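Local atomic coordinates of Mono(ADP-ribosyl)transferase SpvB (PDB entry 2GWM), a protein that transfers ADP-ribose from NAD(+) to an arginine side chain, probably on host actin, whose assembly into filaments is thereby blocked. Residues 8-13 with 34-39; 40-45 with 61-66. One frame throughout, in Å; residues are numbered along the deposited sequence.

In the fold
Both contacts belong to the helical N-terminal part of the ADP-ribosyltransferase domain and follow one another along the chain. In interaction 1 helix 3-24 meets helix 30-39; in interaction 2 the loop leaving helix 30-39 meets helix 50-69. Their centres lie about 8 Å apart, and they touch directly: Leu37 O and Leu43 N, 3.2 Å apart, probably form a hydrogen bond, while Tyr10 CD1 packs 3.4 Å from Arg40 NH1. The sulfate held by Arg40 lies about 5 Å from the Tyr10 side chain, nearest atoms. Both are surface contacts away from the predicted active-site residues Arg81, Ser111 and Glu148, with centres about 17 and 20 Å from the centre of the chain.

Interaction 1 of 2, residues 8-13 with 34-39; sequences LRYYSA and KETLLS
Tyr10 and Thr36 join two helices, 3-24 and 30-39, in the helical N-terminal part of the mono-ADP-ribosyltransferase domain. The helices stand well apart here: even the nearest alpha carbons, Tyr10 CA and Thr36 CA, are 9.8 Å from each other, and the long tyrosine side chain spans most of the gap. The polar part of the contact is a hydrogen bond between Tyr10 OH and Thr36 OG1, 2.8 Å long. With its CG anti to the backbone N (chi1 -179°), Tyr10 extends its ring across to helix 30-39, and Thr36 comes to meet it from the opposite direction. Thr36 OG1 is gripped twice, since it also bonds to Gln32 O one turn earlier in its own helix; the tyrosine is thereby tied to a hydroxyl already held by a backbone carbonyl of helix 30-39. Tyr60 of helix 50-69 and Arg40, in the loop just after helix 30-39, also touch this tyrosine. The apolar part is small and comes from the threonine methyl, which approaches the outer end of the ring obliquely, with Thr36 CG2 3.7 Å from Tyr10 CE2.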
# COMPACT_ATOMS: atom_id res chain seq x y z
N LEU A 8 11.47 -5.54 -7.58
CA LEU A 8 10.18 -5.70 -6.92
C LEU A 8 10.20 -6.79 -5.87
O LEU A 8 9.61 -6.65 -4.77
CB LEU A 8 9.10 -6.00 -7.97
CG LEU A 8 7.66 -6.27 -7.43
CD1 LEU A 8 7.17 -5.07 -6.66
CD2 LEU A 8 6.79 -6.56 -8.62
N ARG A 9 10.86 -7.90 -6.15
CA ARG A 9 11.04 -8.94 -5.12
C ARG A 9 11.73 -8.37 -3.89
O ARG A 9 11.31 -8.63 -2.76
CB ARG A 9 11.86 -10.12 -5.67
CG ARG A 9 11.16 -10.95 -6.75
CD ARG A 9 12.04 -12.14 -7.22
NE ARG A 9 11.31 -12.97 -8.16
CZ ARG A 9 10.38 -13.88 -7.83
NH1 ARG A 9 10.07 -14.15 -6.55
NH2 ARG A 9 9.76 -14.55 -8.80
N TYR A 10 12.77 -7.57 -4.09
CA TYR A 10 13.49 -6.96 -2.97
C TYR A 10 12.61 -5.99 -2.20
O TYR A 10 12.62 -5.96 -0.98
CB TYR A 10 14.73 -6.25 -3.51
CG TYR A 10 15.53 -5.62 -2.42
CD1 TYR A 10 16.51 -6.33 -1.76
CD2 TYR A 10 15.31 -4.30 -2.05
CE1 TYR A 10 17.22 -5.75 -0.75
CE2 TYR A 10 16.00 -3.72 -1.02
CZ TYR A 10 17.00 -4.42 -0.40
OH TYR A 10 17.78 -3.86 0.60
N TYR A 11 11.86 -5.15 -2.90
CA TYR A 11 10.84 -4.29 -2.32
C TYR A 11 9.96 -5.10 -1.37
O TYR A 11 9.74 -4.71 -0.24
CB TYR A 11 9.97 -3.67 -3.44
CG TYR A 11 8.80 -2.97 -2.82
CD1 TYR A 11 8.89 -1.66 -2.41
CD2 TYR A 11 7.61 -3.63 -2.62
CE1 TYR A 11 7.80 -1.03 -1.77
CE2 TYR A 11 6.53 -3.00 -1.97
CZ TYR A 11 6.64 -1.73 -1.54
OH TYR A 11 5.55 -1.14 -0.89
N SER A 12 9.40 -6.18 -1.89
CA SER A 12 8.49 -7.03 -1.10
C SER A 12 9.16 -7.58 0.17
O SER A 12 8.56 -7.63 1.23
CB SER A 12 7.90 -8.14 -1.99
OG SER A 12 7.11 -9.06 -1.25
N ALA A 13 10.39 -8.04 0.02
CA ALA A 13 11.12 -8.63 1.14
C ALA A 13 11.50 -7.62 2.19
O ALA A 13 11.39 -7.87 3.40
CB ALA A 13 12.35 -9.27 0.64
N LYS A 34 20.93 4.04 1.70
CA LYS A 34 22.22 4.16 1.01
C LYS A 34 22.87 2.77 0.92
O LYS A 34 23.44 2.42 -0.10
CB LYS A 34 23.11 5.14 1.77
CG LYS A 34 22.64 6.53 1.51
CD LYS A 34 23.41 7.57 2.33
CE LYS A 34 23.03 8.99 1.79
NZ LYS A 34 23.52 10.08 2.70
N GLU A 35 22.71 1.96 1.96
CA GLU A 35 23.28 0.66 1.94
C GLU A 35 22.64 -0.21 0.84
O GLU A 35 23.31 -0.97 0.16
CB GLU A 35 23.23 -0.00 3.33
CG GLU A 35 24.39 -0.84 3.64
CD GLU A 35 25.76 -0.13 3.50
OE1 GLU A 35 26.02 0.93 4.15
OE2 GLU A 35 26.58 -0.65 2.72
N THR A 36 21.33 -0.07 0.67
CA THR A 36 20.61 -0.72 -0.42
C THR A 36 21.09 -0.30 -1.79
O THR A 36 21.32 -1.12 -2.68
CB THR A 36 19.10 -0.49 -0.27
OG1 THR A 36 18.62 -1.17 0.90
CG2 THR A 36 18.36 -0.90 -1.56
N LEU A 37 21.24 1.00 -1.99
CA LEU A 37 21.72 1.48 -3.27
C LEU A 37 23.09 0.96 -3.61
O LEU A 37 23.36 0.62 -4.77
CB LEU A 37 21.66 2.98 -3.31
CG LEU A 37 20.24 3.56 -3.17
CD1 LEU A 37 20.37 5.08 -3.02
CD2 LEU A 37 19.32 3.23 -4.33
N LEU A 38 23.94 0.85 -2.60
CA LEU A 38 25.31 0.37 -2.83
C LEU A 38 25.24 -1.12 -3.14
O LEU A 38 25.83 -1.59 -4.12
CB LEU A 38 26.19 0.63 -1.62
CG LEU A 38 27.49 -0.16 -1.57
CD1 LEU A 38 28.34 0.16 -2.76
CD2 LEU A 38 28.24 0.10 -0.28
N SER A 39 24.52 -1.88 -2.32
CA SER A 39 24.48 -3.33 -2.48
C SER A 39 23.84 -3.79 -3.79
O SER A 39 24.18 -4.82 -4.32
CB SER A 39 23.80 -3.99 -1.29
OG SER A 39 22.47 -3.60 -1.16

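Interaction 2 of 2, residues 40-45 with 61-66; sequences RDYLST and INDIAE. With SO4 (sulfate ion), chain B.
Tyr42 and Asp63 approach each other from opposite directions, the phenol of the loop 40-45 meeting a carboxylate on helix 50-69. Tyr42 OH donates to Asp63 OD2 over 2.6 Å, a short hydrogen bond. The acceptor oxygen lies at the ring edge, in the ring plane, and also stands 3.4 Å from Tyr42 CE1. Ring and carboxylate planes are turned 42° apart, and OD2 accepts the bond through its anti lone pair, the one directed away from OD1. The other oxygen, OD1, bonds to Gln4 NE2 of helix 3-24, so each carboxylate oxygen has its own donor and the group is held against rotation. Behind the bond, the Tyr42 side chain rests on Leu37, Ala56 and Val59, which seats the loop between helices 30-39 and 50-69.

Arg40, the first residue to leave the helical path after helix 30-39, bends its chain at chi3 (65°) and presents its guanidinium to a sulfate, probably from the crystallisation liquor. Its NH1 bonds to sulfate O2, an in-plane acceptor at the guanidinium edge, at 3.0 Å and nearly straight (164°); NH2 reaches sulfate O1 at 2.8 Å along a more bent, oblique path. Asp63, with a donor at each oxygen, is probably ionised, which would polarise the Tyr42 O-H and strengthen the link from loop to helix.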
# COMPACT_ATOMS: atom_id res chain seq x y z
N ARG A 40 22.91 -3.01 -4.32
CA ARG A 40 22.27 -3.35 -5.57
C ARG A 40 22.89 -2.57 -6.74
O ARG A 40 22.37 -2.55 -7.88
CB ARG A 40 20.78 -3.07 -5.44
CG ARG A 40 20.15 -3.82 -4.32
CD ARG A 40 18.62 -3.85 -4.38
NE ARG A 40 18.12 -4.59 -5.56
CZ ARG A 40 17.99 -5.92 -5.64
NH1 ARG A 40 18.33 -6.71 -4.65
NH2 ARG A 40 17.54 -6.46 -6.77
N ASP A 41 24.02 -1.91 -6.46
CA ASP A 41 24.90 -1.29 -7.49
C ASP A 41 24.37 -0.07 -8.17
O ASP A 41 24.98 0.40 -9.14
CB ASP A 41 25.38 -2.33 -8.52
CG ASP A 41 26.12 -3.44 -7.89
OD1 ASP A 41 27.02 -3.17 -7.06
OD2 ASP A 41 25.76 -4.60 -8.18
N TYR A 42 23.33 0.55 -7.62
CA TYR A 42 22.94 1.83 -8.16
C TYR A 42 23.97 2.91 -7.85
O TYR A 42 24.06 3.89 -8.55
CB TYR A 42 21.59 2.28 -7.58
CG TYR A 42 20.41 1.40 -7.94
CD1 TYR A 42 19.82 1.50 -9.16
CD2 TYR A 42 19.90 0.47 -7.05
CE1 TYR A 42 18.72 0.74 -9.51
CE2 TYR A 42 18.81 -0.29 -7.38
CZ TYR A 42 18.23 -0.18 -8.62
OH TYR A 42 17.14 -0.99 -8.89
N LEU A 43 24.71 2.75 -6.78
CA LEU A 43 25.81 3.65 -6.45
C LEU A 43 27.06 2.86 -6.17
O LEU A 43 27.00 1.72 -5.76
CB LEU A 43 25.50 4.49 -5.23
CG LEU A 43 24.31 5.48 -5.42
CD1 LEU A 43 24.00 6.05 -4.06
CD2 LEU A 43 24.63 6.52 -6.41
N SER A 44 28.23 3.49 -6.39
CA SER A 44 29.53 2.85 -6.05
C SER A 44 30.02 2.94 -4.58
O SER A 44 30.95 2.20 -4.17
CB SER A 44 30.64 3.36 -6.97
OG SER A 44 30.90 4.71 -6.64
N THR A 45 29.40 3.83 -3.78
CA THR A 45 29.70 3.98 -2.34
C THR A 45 28.41 4.17 -1.56
O THR A 45 27.39 4.48 -2.14
CB THR A 45 30.64 5.19 -1.98
OG1 THR A 45 29.98 6.44 -2.13
CG2 THR A 45 31.94 5.17 -2.80
N ILE A 61 13.30 3.06 -7.39
CA ILE A 61 11.84 3.12 -7.30
C ILE A 61 11.24 2.79 -8.66
O ILE A 61 10.27 2.03 -8.78
CB ILE A 61 11.39 4.51 -6.82
CG1 ILE A 61 11.80 4.58 -5.35
CG2 ILE A 61 9.90 4.65 -6.90
CD1 ILE A 61 11.83 5.93 -4.84
N ASN A 62 11.78 3.39 -9.72
CA ASN A 62 11.24 3.15 -11.03
C ASN A 62 11.43 1.71 -11.43
O ASN A 62 10.62 1.18 -12.19
CB ASN A 62 11.91 4.08 -12.04
CG ASN A 62 11.50 5.54 -11.86
OD1 ASN A 62 10.40 5.80 -11.35
ND2 ASN A 62 12.30 6.48 -12.35
N ASP A 63 12.53 1.07 -11.00
CA ASP A 63 12.69 -0.33 -11.33
C ASP A 63 11.55 -1.13 -10.68
O ASP A 63 11.05 -2.04 -11.27
CB ASP A 63 14.03 -0.86 -10.82
CG ASP A 63 15.16 -0.70 -11.85
OD1 ASP A 63 14.89 -0.56 -13.04
OD2 ASP A 63 16.34 -0.77 -11.40
N ILE A 64 11.32 -0.90 -9.39
CA ILE A 64 10.27 -1.61 -8.68
C ILE A 64 8.92 -1.38 -9.36
O ILE A 64 8.18 -2.36 -9.59
CB ILE A 64 10.19 -1.10 -7.22
CG1 ILE A 64 11.47 -1.44 -6.42
CG2 ILE A 64 8.95 -1.71 -6.57
CD1 ILE A 64 11.59 -0.64 -5.19
N ALA A 65 8.60 -0.13 -9.72
CA ALA A 65 7.32 0.19 -10.34
C ALA A 65 7.19 -0.50 -11.68
O ALA A 65 6.11 -0.94 -12.09
CB ALA A 65 7.14 1.65 -10.44
N GLU A 66 8.29 -0.50 -12.48
CA GLU A 66 8.24 -1.14 -13.79
C GLU A 66 8.08 -2.65 -13.63
O GLU A 66 7.33 -3.25 -14.40
CB GLU A 66 9.48 -0.80 -14.59
CG GLU A 66 9.59 -1.58 -15.88
CD GLU A 66 8.51 -1.34 -16.86
OE1 GLU A 66 7.88 -0.25 -16.77
OE2 GLU A 66 8.28 -2.27 -17.70
S SO4 B . 18.80 -9.89 -6.71
O1 SO4 B . 18.54 -8.89 -7.75
O2 SO4 B . 18.01 -9.62 -5.48
O3 SO4 B . 18.51 -11.21 -7.31
O4 SO4 B . 20.22 -9.86 -6.36